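Local atomic coordinates of hypothetical protein Cgl1923 (PDB entry 2P90), a protein that is of unknown function but belongs to the PAC2 (proteasome assembly chaperone) family and forms a three-chain assembly. Residues B[63-68]-B[113-118]. Numbering follows the deposited sequence.
Sequences NDELID and DLRWGD
With chi1 at -63°, Asp113 sets its CG beside its own backbone N and anti to its carbonyl carbon, which carries the carboxylate across to the turn at Ile67 and Asp68. There Asp113 OD2 accepts a hydrogen bond from the backbone N-H of Asp68, N to OD2 2.8 Å, in a bond that is nearly straight (161°) although the donor sits above the carboxylate plane. A bend at chi2 (-140°) likewise takes the Arg115 chain past the Glu65 carbonyl, its CG 3.6 Å from Glu65 O, toward the Glu65 carboxylate. Arg115 NE and Glu65 OE1, 3.5 Å apart, attract by charge alone, since the oxygen lies well out of the guanidinium plane; a water donates to OE1 and weakly accepts from NE. Arg115 NH1 also faces Asp118 OD2, modelled so close that the exact geometry of this salt bridge is doubtful, and NH2 pairs with Glu65 of the second subunit.

Between these polar ends, the backbone carbonyl of Leu66 takes the N-H of Leu114 (N to O 2.9 Å) and, more weakly, that of Asp113. Leu114 lays CB and CG against this same carbonyl, while Leu66 CD2 reaches Leu114 O at 3.4 Å.

Glu65 OE2 pairs with Arg115 of the third subunit, and Asp113 OD2 is salt-bridged to Arg72 of its own chain and OD1 to Arg70 of the second subunit, so the contact belongs to the trimer interface. Within the chain it joins the short helix 63-66, just after strand 54-61, to the loop entering helix 116-129; Asp68 caps helix 69-72 through Ser71, and Trp116 packs on helix 179-189.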
loop_
_atom_site.group_PDB
_atom_site.type_symbol
_atom_site.label_atom_id
_atom_site.label_comp_id
_atom_site.label_asym_id
_atom_site.label_seq_id
_atom_site.Cartn_x
_atom_site.Cartn_y
_atom_site.Cartn_z
ATOM N N ASN B 63 5.209 -15.666 1.368
ATOM C CA ASN B 63 4.648 -14.408 0.848
ATOM C C ASN B 63 3.274 -13.990 1.435
ATOM O O ASN B 63 2.941 -12.818 1.470
ATOM C CB ASN B 63 4.564 -14.491 -0.669
ATOM C CG ASN B 63 5.915 -14.307 -1.346
ATOM O OD1 ASN B 63 6.972 -14.196 -0.683
ATOM N ND2 ASN B 63 5.885 -14.212 -2.689
ATOM N N ASP B 64 2.494 -14.939 1.922
ATOM C CA ASP B 64 1.224 -14.602 2.583
ATOM C C ASP B 64 1.451 -13.826 3.886
ATOM O O ASP B 64 0.609 -13.001 4.273
ATOM C CB ASP B 64 0.371 -15.844 2.816
ATOM C CG ASP B 64 -0.329 -16.343 1.533
ATOM O OD1 ASP B 64 -0.287 -15.693 0.457
ATOM O OD2 ASP B 64 -0.968 -17.402 1.606
ATOM N N GLU B 65 2.604 -14.062 4.527
ATOM C CA GLU B 65 2.947 -13.319 5.736
ATOM C C GLU B 65 3.587 -11.967 5.419
ATOM O O GLU B 65 3.536 -11.085 6.250
ATOM C CB GLU B 65 3.887 -14.135 6.666
ATOM C CG GLU B 65 3.258 -15.397 7.312
ATOM C CD GLU B 65 2.124 -15.106 8.307
ATOM O OE1 GLU B 65 2.204 -14.168 9.139
ATOM O OE2 GLU B 65 1.130 -15.844 8.271
ATOM N N LEU B 66 4.144 -11.808 4.211
ATOM C CA LEU B 66 5.172 -10.807 3.937
ATOM C C LEU B 66 4.827 -9.764 2.891
ATOM O O LEU B 66 5.313 -8.644 2.979
ATOM C CB LEU B 66 6.529 -11.480 3.640
ATOM C CG LEU B 66 7.190 -12.208 4.852
ATOM C CD1 LEU B 66 8.392 -13.091 4.433
ATOM C CD2 LEU B 66 7.598 -11.267 5.998
ATOM N N ILE B 67 3.919 -10.103 1.969
ATOM C CA ILE B 67 3.665 -9.303 0.757
ATOM C C ILE B 67 2.228 -8.718 0.707
ATOM O O ILE B 67 1.230 -9.413 1.006
ATOM C CB ILE B 67 3.883 -10.191 -0.541
ATOM C CG1 ILE B 67 5.317 -10.793 -0.624
ATOM C CG2 ILE B 67 3.420 -9.485 -1.840
ATOM C CD1 ILE B 67 6.492 -9.797 -0.677
ATOM N N ASP B 68 2.147 -7.448 0.310
ATOM C CA ASP B 68 0.893 -6.824 -0.117
ATOM C C ASP B 68 0.783 -7.093 -1.604
ATOM O O ASP B 68 1.401 -6.429 -2.409
ATOM C CB ASP B 68 0.923 -5.295 0.125
ATOM C CG ASP B 68 -0.406 -4.604 -0.272
ATOM O OD1 ASP B 68 -1.072 -5.018 -1.268
ATOM O OD2 ASP B 68 -0.791 -3.627 0.409
ATOM N N ASP B 113 6.660 -6.301 2.289
ATOM C CA ASP B 113 5.818 -5.145 2.644
ATOM C C ASP B 113 5.500 -5.176 4.166
ATOM O O ASP B 113 5.341 -4.131 4.795
ATOM C CB ASP B 113 4.491 -5.152 1.883
ATOM C CG ASP B 113 4.641 -5.041 0.404
ATOM O OD1 ASP B 113 4.822 -3.903 -0.126
ATOM O OD2 ASP B 113 4.495 -6.088 -0.270
ATOM N N LEU B 114 5.426 -6.389 4.737
ATOM C CA LEU B 114 4.869 -6.602 6.066
ATOM C C LEU B 114 5.845 -7.296 7.018
ATOM O O LEU B 114 6.807 -7.967 6.587
ATOM C CB LEU B 114 3.576 -7.456 5.950
ATOM C CG LEU B 114 2.576 -7.143 4.798
ATOM C CD1 LEU B 114 1.493 -8.172 4.717
ATOM C CD2 LEU B 114 1.961 -5.717 4.879
ATOM N N ARG B 115 5.556 -7.152 8.319
ATOM C CA ARG B 115 6.230 -7.918 9.367
ATOM C C ARG B 115 7.780 -7.774 9.394
ATOM O O ARG B 115 8.494 -8.802 9.555
ATOM C CB ARG B 115 5.885 -9.408 9.238
ATOM C CG ARG B 115 4.414 -9.780 9.452
ATOM C CD ARG B 115 4.361 -11.098 10.262
ATOM N NE ARG B 115 3.046 -11.205 10.790
ATOM C CZ ARG B 115 2.667 -11.038 12.040
ATOM N NH1 ARG B 115 3.498 -10.865 13.039
ATOM N NH2 ARG B 115 1.390 -11.062 12.264
ATOM N N TRP B 116 8.289 -6.546 9.264
ATOM C CA TRP B 116 9.736 -6.322 9.304
ATOM C C TRP B 116 10.436 -6.874 10.589
ATOM O O TRP B 116 11.539 -7.395 10.493
ATOM C CB TRP B 116 10.064 -4.855 9.082
ATOM C CG TRP B 116 9.909 -4.375 7.647
ATOM C CD1 TRP B 116 9.415 -5.086 6.546
ATOM C CD2 TRP B 116 10.214 -3.077 7.168
ATOM N NE1 TRP B 116 9.411 -4.282 5.424
ATOM C CE2 TRP B 116 9.893 -3.048 5.777
ATOM C CE3 TRP B 116 10.709 -1.917 7.774
ATOM C CZ2 TRP B 116 10.078 -1.907 4.996
ATOM C CZ3 TRP B 116 10.871 -0.767 6.988
ATOM C CH2 TRP B 116 10.560 -0.776 5.627
ATOM N N GLY B 117 9.762 -6.789 11.751
ATOM C CA GLY B 117 10.209 -7.374 13.005
ATOM C C GLY B 117 10.382 -8.882 12.955
ATOM O O GLY B 117 11.468 -9.376 13.190
ATOM N N ASP B 118 9.315 -9.627 12.650
ATOM C CA ASP B 118 9.431 -11.077 12.496
ATOM C C ASP B 118 10.408 -11.460 11.390
ATOM O O ASP B 118 11.137 -12.432 11.530
ATOM C CB ASP B 118 8.077 -11.730 12.237
ATOM C CG ASP B 118 7.064 -11.507 13.388
ATOM O OD1 ASP B 118 7.474 -11.256 14.538
ATOM O OD2 ASP B 118 5.840 -11.577 13.133
HETATM O O HOH W 1 0.366 -12.429 9.230
#